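Carbonic anhydrase (Synechocystis sp., PDB 5SWC) catalyses the reversible, zinc-dependent hydration of carbon dioxide to hydrogencarbonate and supplies CO2 to RuBisCO inside the carboxysome. Local coordinates at residues 116-121 with 203-208; 54-59 with 112-117; 122-127 with 164-169. One frame throughout, in Å; residues are numbered along the deposited sequence.

Contact 1: residues 116-121 with 203-208; sequences GHSHCG and YRIEEG. With ZN (zinc ion), chain G.
His-117 and Tyr-203 pair as parallel neighbours where strands 111-117 and 197-204 end, in the central sheet of the beta-carbonic anhydrase fold. Two backbone bonds close this last rung: Tyr-203 N donates to Gly-116 O (2.8 Å) and Ser-118 N to Tyr-203 O (2.9 Å).

Beyond the sheet a side chain takes over. With OG between its backbone N and carbonyl carbon (chi1 59°), Ser-118 turns to accept the N-H of Ile-205 at 3.0 Å in a nearly straight bond (169°), tying the type II beta turn from His-117 to Cys-120 to the bend that follows Arg-204. The same hydroxyl meets a water that accepts from Glu-206 N and donates to Glu-207 OE1. A second water joins His-119 NE2 to Glu-206 OE1.

Apolar contact is modest. Ile-205 lies alongside His-117 and points the same way, bringing its CD1 to 3.8 Å from ND1 of the imidazole, while Phe-42 of the second subunit packs on Tyr-203 and Ile-205.

The imidazole is restrained at both nitrogens. ND1 donates to Ser-118 O at 2.7 Å, a bent bond (131°) that approaches from above the carbonyl plane, leaving NE2 to bind zinc at 2.1 Å. Cys-120 SG and, from strand 53-58, Cys-58 are the other protein ligands. The fourth ligand is a water, and Gly-121 N donates a hydrogen bond to it at 2.9 Å.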
ATOM      1  N   GLY A 116      17.358 -12.826 -18.583  1.00 12.89           N
ATOM      2  CA  GLY A 116      16.640 -14.028 -18.209  1.00 13.96           C
ATOM      3  C   GLY A 116      17.431 -15.248 -18.613  1.00 14.79           C
ATOM      4  O   GLY A 116      18.499 -15.137 -19.154  1.00 14.50           O
ATOM      5  N   HIS A 117      16.882 -16.413 -18.339  1.00 11.64           N
ATOM      6  CA  HIS A 117      17.602 -17.641 -18.642  1.00 12.40           C
ATOM      7  C   HIS A 117      16.676 -18.823 -18.835  1.00 12.79           C
ATOM      8  O   HIS A 117      15.550 -18.860 -18.325  1.00 11.71           O
ATOM      9  CB  HIS A 117      18.606 -17.951 -17.504  1.00 12.48           C
ATOM     10  CG  HIS A 117      17.914 -18.368 -16.246  1.00 11.19           C
ATOM     11  ND1 HIS A 117      17.605 -19.688 -16.005  1.00 13.26           N
ATOM     12  CD2 HIS A 117      17.298 -17.649 -15.271  1.00 11.23           C
ATOM     13  CE1 HIS A 117      16.888 -19.774 -14.898  1.00 12.44           C
ATOM     14  NE2 HIS A 117      16.664 -18.543 -14.424  1.00  9.83           N
ATOM     15  N   SER A 118      17.193 -19.825 -19.515  1.00 12.89           N
ATOM     16  CA  SER A 118      16.426 -21.025 -19.826  1.00 13.20           C
ATOM     17  C   SER A 118      16.066 -21.764 -18.548  1.00 15.29           C
ATOM     18  O   SER A 118      16.829 -21.784 -17.562  1.00 14.34           O
ATOM     19  CB  SER A 118      17.149 -21.889 -20.812  1.00 15.03           C
ATOM     20  OG  SER A 118      18.422 -22.275 -20.314  1.00 18.13           O
ATOM     21  N   HIS A 119      14.901 -22.401 -18.571  1.00 15.66           N
ATOM     22  CA  HIS A 119      14.452 -23.268 -17.462  1.00 15.68           C
ATOM     23  C   HIS A 119      14.166 -22.521 -16.168  1.00 15.37           C
ATOM     24  O   HIS A 119      14.356 -23.068 -15.075  1.00 17.65           O
ATOM     25  CB  HIS A 119      15.425 -24.403 -17.224  1.00 16.37           C
ATOM     26  CG  HIS A 119      15.748 -25.188 -18.444  1.00 18.72           C
ATOM     27  ND1 HIS A 119      14.792 -25.921 -19.107  1.00 31.15           N
ATOM     28  CD2 HIS A 119      16.920 -25.416 -19.080  1.00 22.90           C
ATOM     29  CE1 HIS A 119      15.361 -26.563 -20.117  1.00 33.13           C
ATOM     30  NE2 HIS A 119      16.653 -26.302 -20.101  1.00 26.28           N
ATOM     31  N   CYS A 120      13.794 -21.260 -16.294  1.00 12.52           N
ATOM     32  CA  CYS A 120      13.585 -20.428 -15.126  1.00 11.38           C
ATOM     33  C   CYS A 120      12.410 -20.899 -14.287  1.00 13.53           C
ATOM     34  O   CYS A 120      11.277 -20.999 -14.758  1.00 14.21           O
ATOM     35  CB  CYS A 120      13.397 -18.976 -15.559  1.00 11.60           C
ATOM     36  SG  CYS A 120      13.231 -17.789 -14.183  1.00 12.16           S
ATOM     37  N   GLY A 121      12.665 -21.067 -13.005  1.00 14.47           N
ATOM     38  CA  GLY A 121      11.651 -21.540 -12.064  1.00 17.05           C
ATOM     39  C   GLY A 121      10.520 -20.540 -11.884  1.00 13.93           C
ATOM     40  O   GLY A 121       9.346 -20.957 -11.743  1.00 13.84           O
ATOM     41  N   TYR A 203      19.969 -16.025 -21.399  1.00 11.95           N
ATOM     42  CA  TYR A 203      21.107 -16.941 -21.211  1.00 10.69           C
ATOM     43  C   TYR A 203      20.603 -18.377 -21.311  1.00 11.16           C
ATOM     44  O   TYR A 203      19.784 -18.836 -20.520  1.00 12.04           O
ATOM     45  CB  TYR A 203      21.763 -16.657 -19.857  1.00 12.14           C
ATOM     46  CG  TYR A 203      22.756 -17.697 -19.388  1.00 11.88           C
ATOM     47  CD1 TYR A 203      23.759 -18.172 -20.220  1.00 14.06           C
ATOM     48  CD2 TYR A 203      22.729 -18.157 -18.095  1.00 13.03           C
ATOM     49  CE1 TYR A 203      24.672 -19.117 -19.777  1.00 13.80           C
ATOM     50  CE2 TYR A 203      23.621 -19.112 -17.639  1.00 12.48           C
ATOM     51  CZ  TYR A 203      24.593 -19.577 -18.488  1.00 12.67           C
ATOM     52  OH  TYR A 203      25.511 -20.502 -18.051  1.00 15.24           O
ATOM     53  N   ARG A 204      21.085 -19.085 -22.330  1.00 13.03           N
ATOM     54  CA  ARG A 204      20.737 -20.489 -22.580  1.00 12.46           C
ATOM     55  C   ARG A 204      21.790 -21.354 -21.912  1.00 13.54           C
ATOM     56  O   ARG A 204      22.936 -21.474 -22.390  1.00 15.45           O
ATOM     57  CB  ARG A 204      20.637 -20.750 -24.084  1.00 14.19           C
ATOM     58  CG  ARG A 204      19.627 -19.864 -24.691  1.00 17.75           C
ATOM     59  CD  ARG A 204      19.411 -20.126 -26.143  1.00 27.69           C
ATOM     60  NE  ARG A 204      18.653 -21.354 -26.324  1.00 29.17           N
ATOM     61  CZ  ARG A 204      18.893 -22.245 -27.275  1.00 33.27           C
ATOM     62  NH1 ARG A 204      19.880 -22.030 -28.145  1.00 31.49           N
ATOM     63  NH2 ARG A 204      18.122 -23.336 -27.387  1.00 39.19           N
ATOM     64  N   ILE A 205      21.408 -21.961 -20.800  1.00 12.66           N
ATOM     65  CA  ILE A 205      22.361 -22.635 -19.908  1.00 13.18           C
ATOM     66  C   ILE A 205      23.037 -23.826 -20.590  1.00 13.53           C
ATOM     67  O   ILE A 205      24.264 -23.914 -20.623  1.00 14.71           O
ATOM     68  CB  ILE A 205      21.640 -23.098 -18.642  1.00 13.89           C
ATOM     69  CG1 ILE A 205      21.125 -21.909 -17.806  1.00 14.44           C
ATOM     70  CG2 ILE A 205      22.587 -23.969 -17.782  1.00 16.03           C
ATOM     71  CD1 ILE A 205      20.199 -22.323 -16.726  1.00 16.86           C
ATOM     72  N   GLU A 206      22.275 -24.780 -21.131  1.00 14.37           N
ATOM     73  CA  GLU A 206      22.857 -25.968 -21.757  1.00 15.35           C
ATOM     74  C   GLU A 206      23.695 -25.641 -22.984  1.00 15.42           C
ATOM     75  O   GLU A 206      24.710 -26.284 -23.242  1.00 15.93           O
ATOM     76  CB  GLU A 206      21.742 -26.953 -22.138  1.00 16.75           C
ATOM     77  CG  GLU A 206      22.256 -28.218 -22.798  1.00 18.10           C
ATOM     78  CD  GLU A 206      21.179 -29.250 -23.115  1.00 22.98           C
ATOM     79  OE1 GLU A 206      19.970 -28.939 -22.986  1.00 28.78           O
ATOM     80  OE2 GLU A 206      21.547 -30.341 -23.573  1.00 27.51           O
ATOM     81  N   GLU A 207      23.231 -24.659 -23.747  1.00 15.14           N
ATOM     82  CA  GLU A 207      23.789 -24.372 -25.048  1.00 15.63           C
ATOM     83  C   GLU A 207      24.970 -23.417 -24.980  1.00 14.82           C
ATOM     84  O   GLU A 207      25.707 -23.311 -25.966  1.00 16.90           O
ATOM     85  CB  GLU A 207      22.712 -23.766 -25.950  1.00 17.26           C
ATOM     86  CG  GLU A 207      21.575 -24.670 -26.255  1.00 21.37           C
ATOM     87  CD  GLU A 207      20.425 -24.706 -25.238  1.00 21.85           C
ATOM     88  OE1 GLU A 207      20.435 -24.033 -24.200  1.00 18.37           O
ATOM     89  OE2 GLU A 207      19.506 -25.523 -25.520  1.00 33.42           O
ATOM     90  N   GLY A 208      25.167 -22.782 -23.837  1.00 14.24           N
ATOM     91  CA  GLY A 208      26.316 -21.904 -23.676  1.00 14.62           C
ATOM     92  C   GLY A 208      26.306 -20.681 -24.585  1.00 13.24           C
ATOM     93  O   GLY A 208      27.304 -20.382 -25.248  1.00 14.73           O
TER
HETATM   94 ZN    ZN G 301      15.212 -18.068 -13.039  1.00 11.92          ZN
HETATM   95  O   HOH W   1      19.385 -24.478 -21.656  1.00 19.24           O
HETATM   96  O   HOH W   2      18.269 -27.027 -22.123  1.00 28.68           O
HETATM   97  O   HOH W   3      15.117 -19.914 -12.074  1.00 12.71           O

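Contact 2: residues 54-59 with 112-117; sequences LFICCS and IIVCGH. With ZN (zinc ion), chain G.
The ring of Phe-55 leans over strand 111-117 and spans two residues of it: CD2 and CE2 lie against Ile-113, its partner in register, while CE1 reaches Cys-115 CB at 3.6 Å. A first torsion of -159°, with CG roughly anti to the backbone N, swings the ring across to the neighbouring strand. Cys-115 SG lies obliquely to the same ring, 5.0 Å from its centroid, as a loose sulfur-aromatic contact. Leu-23 of the second subunit also packs on Ile-113.

On the other face Leu-54 and Ile-112 run side by side, and Ile-56 CD1 rests on two methyls of strand 111-117, Ile-112 CG2 at 3.8 Å and Val-114 CG2 a little farther off. Helix 162-181 covers Val-114 on that face.

The strands are parallel, their axes only 17° apart. Ile-113 N donates to Leu-54 O, Ile-56 N to Ile-113 O, and Cys-115 N to Ile-56 O at 2.8 Å, all three nearly linear. The ladder then opens. Cys-58 N and Cys-115 O stand 4.0 Å apart, and a water wedged beside them accepts from Cys-58 N (3.0 Å) and donates to Cys-115 O (2.7 Å), so both buried backbone atoms remain satisfied.

Past this water Cys-58 and His-117 converge on the metal. Cys-58 CB meets the edge of the His-117 ring near its plane, and SG, turned anti to the backbone N (chi1 -169°), is carried past the ring edge to bind zinc at 2.3 Å. A Cys and a His offered from the C-terminal ends of adjacent parallel strands, joined by Cys-120 and a water, make up the two-cysteine, one-histidine zinc site characteristic of beta-class carbonic anhydrases.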
ATOM      1  N   LEU A  54      24.534  -1.989 -15.314  1.00 13.23           N
ATOM      2  CA  LEU A  54      23.568  -2.516 -14.376  1.00 11.98           C
ATOM      3  C   LEU A  54      23.013  -3.808 -14.962  1.00 11.19           C
ATOM      4  O   LEU A  54      22.468  -3.819 -16.076  1.00 12.70           O
ATOM      5  CB  LEU A  54      22.420  -1.534 -14.152  1.00 13.51           C
ATOM      6  CG  LEU A  54      21.182  -2.088 -13.430  1.00 14.86           C
ATOM      7  CD1 LEU A  54      21.472  -2.619 -12.045  1.00 15.29           C
ATOM      8  CD2 LEU A  54      20.055  -1.013 -13.354  1.00 17.13           C
ATOM      9  N   PHE A  55      23.288  -4.911 -14.278  1.00 11.36           N
ATOM     10  CA  PHE A  55      22.933  -6.249 -14.782  1.00 11.21           C
ATOM     11  C   PHE A  55      21.882  -6.825 -13.870  1.00 12.61           C
ATOM     12  O   PHE A  55      22.107  -7.024 -12.688  1.00 13.41           O
ATOM     13  CB  PHE A  55      24.207  -7.146 -14.812  1.00 13.45           C
ATOM     14  CG  PHE A  55      24.131  -8.310 -15.725  1.00 12.78           C
ATOM     15  CD1 PHE A  55      23.540  -9.492 -15.319  1.00 13.95           C
ATOM     16  CD2 PHE A  55      24.696  -8.240 -16.969  1.00 15.33           C
ATOM     17  CE1 PHE A  55      23.477 -10.570 -16.195  1.00 13.88           C
ATOM     18  CE2 PHE A  55      24.630  -9.330 -17.847  1.00 17.15           C
ATOM     19  CZ  PHE A  55      24.014 -10.477 -17.419  1.00 14.86           C
ATOM     20  N   ILE A  56      20.695  -7.077 -14.414  1.00 11.11           N
ATOM     21  CA  ILE A  56      19.551  -7.593 -13.677  1.00 11.52           C
ATOM     22  C   ILE A  56      19.375  -9.025 -14.090  1.00 11.35           C
ATOM     23  O   ILE A  56      19.209  -9.299 -15.300  1.00 13.27           O
ATOM     24  CB  ILE A  56      18.278  -6.780 -14.009  1.00 11.92           C
ATOM     25  CG1 ILE A  56      18.449  -5.330 -13.626  1.00 12.23           C
ATOM     26  CG2 ILE A  56      17.048  -7.417 -13.375  1.00 13.27           C
ATOM     27  CD1 ILE A  56      17.576  -4.348 -14.392  1.00 15.00           C
ATOM     28  N   CYS A  57      19.431  -9.969 -13.163  1.00 11.06           N
ATOM     29  CA  CYS A  57      19.300 -11.353 -13.545  1.00 10.93           C
ATOM     30  C   CYS A  57      18.627 -12.180 -12.474  1.00 10.67           C
ATOM     31  O   CYS A  57      18.265 -11.666 -11.413  1.00 11.73           O
ATOM     32  CB  CYS A  57      20.673 -11.903 -13.920  1.00 14.23           C
ATOM     33  SG  CYS A  57      21.822 -12.184 -12.599  1.00 16.69           S
ATOM     34  N   CYS A  58      18.404 -13.443 -12.741  1.00 11.20           N
ATOM     35  CA  CYS A  58      17.713 -14.280 -11.787  1.00 10.94           C
ATOM     36  C   CYS A  58      18.594 -14.729 -10.659  1.00 10.62           C
ATOM     37  O   CYS A  58      19.803 -14.907 -10.808  1.00 11.09           O
ATOM     38  CB  CYS A  58      17.110 -15.489 -12.524  1.00 11.10           C
ATOM     39  SG  CYS A  58      15.936 -16.499 -11.540  1.00 11.26           S
ATOM     40  N   SER A  59      17.976 -14.980  -9.519  1.00 10.71           N
ATOM     41  CA  SER A  59      18.633 -15.584  -8.345  1.00 10.80           C
ATOM     42  C   SER A  59      19.098 -17.002  -8.565  1.00 12.02           C
ATOM     43  O   SER A  59      19.928 -17.514  -7.833  1.00 11.83           O
ATOM     44  CB  SER A  59      17.680 -15.565  -7.162  1.00 11.16           C
ATOM     45  OG  SER A  59      17.342 -14.264  -6.760  1.00 11.84           O
ATOM     46  N   ILE A 112      21.925  -0.828 -19.160  1.00 13.16           N
ATOM     47  CA  ILE A 112      21.125  -1.718 -18.340  1.00 11.39           C
ATOM     48  C   ILE A 112      20.852  -2.987 -19.147  1.00 12.91           C
ATOM     49  O   ILE A 112      20.402  -2.893 -20.296  1.00 14.34           O
ATOM     50  CB  ILE A 112      19.773  -1.129 -17.933  1.00 13.29           C
ATOM     51  CG1 ILE A 112      20.020   0.166 -17.162  1.00 14.49           C
ATOM     52  CG2 ILE A 112      18.985  -2.130 -17.093  1.00 14.21           C
ATOM     53  CD1 ILE A 112      18.717   0.940 -16.792  1.00 16.69           C
ATOM     54  N   ILE A 113      21.128  -4.144 -18.571  1.00 11.14           N
ATOM     55  CA  ILE A 113      20.844  -5.436 -19.189  1.00 13.38           C
ATOM     56  C   ILE A 113      19.861  -6.190 -18.311  1.00 11.40           C
ATOM     57  O   ILE A 113      20.169  -6.450 -17.141  1.00 12.47           O
ATOM     58  CB  ILE A 113      22.101  -6.284 -19.375  1.00 12.08           C
ATOM     59  CG1 ILE A 113      23.119  -5.529 -20.234  1.00 14.03           C
ATOM     60  CG2 ILE A 113      21.726  -7.634 -20.032  1.00 14.13           C
ATOM     61  CD1 ILE A 113      24.462  -6.219 -20.373  1.00 16.58           C
ATOM     62  N   VAL A 114      18.696  -6.556 -18.829  1.00 11.29           N
ATOM     63  CA  VAL A 114      17.778  -7.480 -18.187  1.00 11.14           C
ATOM     64  C   VAL A 114      18.094  -8.846 -18.778  1.00 11.90           C
ATOM     65  O   VAL A 114      17.904  -9.062 -19.983  1.00 12.73           O
ATOM     66  CB  VAL A 114      16.297  -7.159 -18.441  1.00 13.23           C
ATOM     67  CG1 VAL A 114      15.420  -8.185 -17.770  1.00 16.10           C
ATOM     68  CG2 VAL A 114      15.959  -5.750 -17.953  1.00 15.59           C
ATOM     69  N   CYS A 115      18.599  -9.769 -17.963  1.00 10.98           N
ATOM     70  CA  CYS A 115      19.007 -11.078 -18.395  1.00 11.95           C
ATOM     71  C   CYS A 115      18.108 -12.139 -17.756  1.00 12.64           C
ATOM     72  O   CYS A 115      18.100 -12.336 -16.537  1.00 14.73           O
ATOM     73  CB  CYS A 115      20.471 -11.286 -18.014  1.00 11.74           C
ATOM     74  SG  CYS A 115      21.129 -12.884 -18.526  1.00 17.90           S
ATOM     75  N   GLY A 116      17.358 -12.826 -18.583  1.00 12.89           N
ATOM     76  CA  GLY A 116      16.640 -14.028 -18.209  1.00 13.96           C
ATOM     77  C   GLY A 116      17.431 -15.248 -18.613  1.00 14.79           C
ATOM     78  O   GLY A 116      18.499 -15.137 -19.154  1.00 14.50           O
ATOM     79  N   HIS A 117      16.882 -16.413 -18.339  1.00 11.64           N
ATOM     80  CA  HIS A 117      17.602 -17.641 -18.642  1.00 12.40           C
ATOM     81  C   HIS A 117      16.676 -18.823 -18.835  1.00 12.79           C
ATOM     82  O   HIS A 117      15.550 -18.860 -18.325  1.00 11.71           O
ATOM     83  CB  HIS A 117      18.606 -17.951 -17.504  1.00 12.48           C
ATOM     84  CG  HIS A 117      17.914 -18.368 -16.246  1.00 11.19           C
ATOM     85  ND1 HIS A 117      17.605 -19.688 -16.005  1.00 13.26           N
ATOM     86  CD2 HIS A 117      17.298 -17.649 -15.271  1.00 11.23           C
ATOM     87  CE1 HIS A 117      16.888 -19.774 -14.898  1.00 12.44           C
ATOM     88  NE2 HIS A 117      16.664 -18.543 -14.424  1.00  9.83           N
TER
HETATM   89 ZN    ZN G 301      15.212 -18.068 -13.039  1.00 11.92          ZN
HETATM   90  O   HOH W   4      18.943 -14.625 -15.440  1.00 14.21           O
HETATM   91  O   HOH W   3      15.117 -19.914 -12.074  1.00 12.71           O

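Contact 3: residues 122-127 with 164-169. With FMT (formic acid), chain O.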
ATOM      1  N   ALA A 122      10.800 -19.250 -11.916  1.00 13.43           N
ATOM      2  CA  ALA A 122       9.765 -18.237 -11.811  1.00 13.25           C
ATOM      3  C   ALA A 122       8.801 -18.309 -12.974  1.00 13.96           C
ATOM      4  O   ALA A 122       7.591 -18.110 -12.837  1.00 14.71           O
ATOM      5  CB  ALA A 122      10.403 -16.865 -11.719  1.00 14.86           C
ATOM      6  N   MET A 123       9.329 -18.656 -14.143  1.00 13.88           N
ATOM      7  CA  MET A 123       8.508 -18.741 -15.322  1.00 15.19           C
ATOM      8  C   MET A 123       7.653 -20.012 -15.325  1.00 14.35           C
ATOM      9  O   MET A 123       6.514 -19.994 -15.730  1.00 15.87           O
ATOM     10  CB  MET A 123       9.383 -18.631 -16.575  1.00 18.73           C
ATOM     11  CG  MET A 123       9.999 -17.248 -16.720  1.00 18.01           C
ATOM     12  SD  MET A 123       8.847 -15.856 -16.692  1.00 18.81           S
ATOM     13  CE  MET A 123       8.933 -15.310 -15.026  1.00 19.69           C
ATOM     14  N   LYS A 124       8.204 -21.120 -14.849  1.00 16.50           N
ATOM     15  CA  LYS A 124       7.403 -22.315 -14.634  1.00 16.83           C
ATOM     16  C   LYS A 124       6.227 -22.020 -13.691  1.00 17.12           C
ATOM     17  O   LYS A 124       5.086 -22.423 -13.933  1.00 18.71           O
ATOM     18  CB  LYS A 124       8.274 -23.442 -14.100  1.00 18.06           C
ATOM     19  CG  LYS A 124       9.328 -23.910 -15.107  1.00 21.33           C
ATOM     20  CD  LYS A 124      10.151 -25.053 -14.480  1.00 26.75           C
ATOM     21  CE  LYS A 124      11.260 -25.489 -15.382  1.00 34.17           C
ATOM     22  NZ  LYS A 124      11.906 -26.711 -14.820  1.00 42.19           N
ATOM     23  N   GLY A 125       6.526 -21.268 -12.644  1.00 15.53           N
ATOM     24  CA  GLY A 125       5.512 -20.849 -11.686  1.00 15.43           C
ATOM     25  C   GLY A 125       4.428 -19.987 -12.318  1.00 15.34           C
ATOM     26  O   GLY A 125       3.238 -20.168 -12.071  1.00 16.95           O
ATOM     27  N   LEU A 126       4.871 -19.012 -13.101  1.00 15.33           N
ATOM     28  CA  LEU A 126       3.940 -18.113 -13.781  1.00 14.79           C
ATOM     29  C   LEU A 126       2.899 -18.841 -14.624  1.00 16.72           C
ATOM     30  O   LEU A 126       1.763 -18.436 -14.695  1.00 18.40           O
ATOM     31  CB  LEU A 126       4.754 -17.153 -14.657  1.00 15.82           C
ATOM     32  CG  LEU A 126       3.946 -16.038 -15.284  1.00 15.50           C
ATOM     33  CD1 LEU A 126       3.454 -15.059 -14.230  1.00 18.21           C
ATOM     34  CD2 LEU A 126       4.794 -15.327 -16.348  1.00 18.31           C
ATOM     35  N   LEU A 127       3.336 -19.940 -15.258  1.00 19.59           N
ATOM     36  CA  LEU A 127       2.472 -20.731 -16.105  1.00 20.01           C
ATOM     37  C   LEU A 127       1.551 -21.680 -15.321  1.00 21.58           C
ATOM     38  O   LEU A 127       0.675 -22.318 -15.897  1.00 26.66           O
ATOM     39  CB  LEU A 127       3.339 -21.510 -17.097  1.00 22.17           C
ATOM     40  CG  LEU A 127       4.135 -20.676 -18.106  1.00 24.44           C
ATOM     41  CD1 LEU A 127       5.204 -21.497 -18.845  1.00 26.77           C
ATOM     42  CD2 LEU A 127       3.231 -20.017 -19.103  1.00 28.76           C
ATOM     43  N   ASP A 164       8.501 -25.652 -24.907  1.00 27.67           N
ATOM     44  CA  ASP A 164       8.284 -24.562 -25.862  1.00 27.01           C
ATOM     45  C   ASP A 164       7.573 -23.388 -25.212  1.00 24.76           C
ATOM     46  O   ASP A 164       7.909 -22.216 -25.430  1.00 24.53           O
ATOM     47  CB  ASP A 164       7.416 -25.051 -27.032  1.00 28.75           C
ATOM     48  CG  ASP A 164       8.121 -26.040 -27.937  1.00 40.93           C
ATOM     49  OD1 ASP A 164       9.365 -26.015 -28.002  1.00 41.84           O
ATOM     50  OD2 ASP A 164       7.408 -26.839 -28.591  1.00 43.98           O
ATOM     51  N   LEU A 165       6.590 -23.682 -24.377  1.00 24.47           N
ATOM     52  CA  LEU A 165       5.873 -22.628 -23.684  1.00 22.83           C
ATOM     53  C   LEU A 165       6.734 -21.914 -22.646  1.00 20.64           C
ATOM     54  O   LEU A 165       6.718 -20.712 -22.542  1.00 19.44           O
ATOM     55  CB  LEU A 165       4.624 -23.243 -23.048  1.00 24.64           C
ATOM     56  CG  LEU A 165       3.702 -22.263 -22.347  1.00 27.30           C
ATOM     57  CD1 LEU A 165       3.214 -21.181 -23.321  1.00 25.15           C
ATOM     58  CD2 LEU A 165       2.519 -23.020 -21.752  1.00 28.92           C
ATOM     59  N   ILE A 166       7.540 -22.671 -21.915  1.00 20.84           N
ATOM     60  CA  ILE A 166       8.430 -22.070 -20.926  1.00 19.13           C
ATOM     61  C   ILE A 166       9.440 -21.156 -21.618  1.00 17.88           C
ATOM     62  O   ILE A 166       9.735 -20.069 -21.146  1.00 16.96           O
ATOM     63  CB  ILE A 166       9.122 -23.134 -20.083  1.00 20.66           C
ATOM     64  CG1 ILE A 166       8.075 -23.849 -19.216  1.00 27.36           C
ATOM     65  CG2 ILE A 166      10.218 -22.499 -19.205  1.00 22.33           C
ATOM     66  CD1 ILE A 166       8.506 -25.177 -18.677  1.00 32.86           C
ATOM     67  N   GLU A 167       9.942 -21.607 -22.760  1.00 18.99           N
ATOM     68  CA  GLU A 167      10.921 -20.807 -23.529  1.00 19.80           C
ATOM     69  C   GLU A 167      10.328 -19.475 -23.963  1.00 18.21           C
ATOM     70  O   GLU A 167      10.952 -18.402 -23.806  1.00 16.73           O
ATOM     71  CB  GLU A 167      11.364 -21.636 -24.734  1.00 26.86           C
ATOM     72  CG  GLU A 167      12.338 -21.009 -25.697  1.00 36.45           C
ATOM     73  CD  GLU A 167      12.774 -22.019 -26.786  1.00 39.74           C
ATOM     74  OE1 GLU A 167      13.738 -22.763 -26.532  1.00 50.01           O
ATOM     75  OE2 GLU A 167      12.149 -22.098 -27.869  1.00 50.79           O
ATOM     76  N   VAL A 168       9.088 -19.480 -24.451  1.00 18.43           N
ATOM     77  CA  VAL A 168       8.460 -18.219 -24.840  1.00 18.17           C
ATOM     78  C   VAL A 168       8.211 -17.342 -23.611  1.00 17.48           C
ATOM     79  O   VAL A 168       8.403 -16.134 -23.653  1.00 17.47           O
ATOM     80  CB  VAL A 168       7.142 -18.491 -25.599  1.00 20.40           C
ATOM     81  CG1 VAL A 168       6.303 -17.272 -25.695  1.00 23.53           C
ATOM     82  CG2 VAL A 168       7.473 -19.027 -26.979  1.00 28.91           C
ATOM     83  N   ALA A 169       7.818 -17.926 -22.487  1.00 15.65           N
ATOM     84  CA  ALA A 169       7.627 -17.138 -21.258  1.00 15.72           C
ATOM     85  C   ALA A 169       8.915 -16.498 -20.811  1.00 14.40           C
ATOM     86  O   ALA A 169       8.872 -15.319 -20.383  1.00 13.41           O
ATOM     87  CB  ALA A 169       7.075 -18.004 -20.125  1.00 16.92           C
TER
HETATM   88  C   FMT O 303      13.986 -19.019  -9.211  1.00 19.20           C
HETATM   89  O1  FMT O 303      15.055 -19.597  -9.503  1.00 19.32           O
HETATM   90  O2  FMT O 303      13.220 -18.625 -10.066  1.00 20.87           O
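The backbone N of Leu-127, whose side chain carries much of the packing against helix 162-181, is drawn to two carbonyls: it donates to Met-123 O at 3.2 Å and more weakly to Lys-124 O. With CG anti to its own carbonyl carbon (chi1 -65°), the leucine extends toward that helix. CD1 of Leu-127 settles against Ile-166 CG1 at 3.7 Å and also meets Ala-169 CB at 4.2 Å, while CD2 passes Leu-165 CG at 4.0 Å as the two leucines slide by each other in opposite directions.

One turn back, Met-123 CB faces Ala-169 CB. The methionine chain bends at its second torsion (chi2 -54°), and SD lies 3.7 Å from Ala-169 O. On the solvent side, the extended chain of Lys-124 lays its CG on Ile-166 CD1 at 3.9 Å.

Ala-122 N, at the helix start, makes a weak hydrogen bond to formic acid, probably from the crystallisation liquor, which Gln-49 of the second subunit also hydrogen-bonds.

The two segments meet mainly through aliphatic carbons, with one sulfur near a carbonyl oxygen. Cohesion between them therefore comes chiefly from apolar burial and shape, while the backbone hydrogen bonds run within each segment.

In the fold
From the N terminus, strand 53-58 opens contact 2, which closes when strand 111-117 returns beside it after the excursion through strand 76-81 and helix 95-106. The end of that second strand, Gly-116 and His-117, at once opens contact 1, so the two share residues and a zinc ion. The chain then enters helix 121-126 and, through mostly helical sequence, reaches helix 162-181, closing contact 3. This loop is nested inside that of contact 1, which closes only at the end of strand 197-204. Contacts 1 and 2 thus join three neighbouring strands of one sheet, whereas contact 3 ties together helices beside it, its centre about 17 Å from that of contact 2.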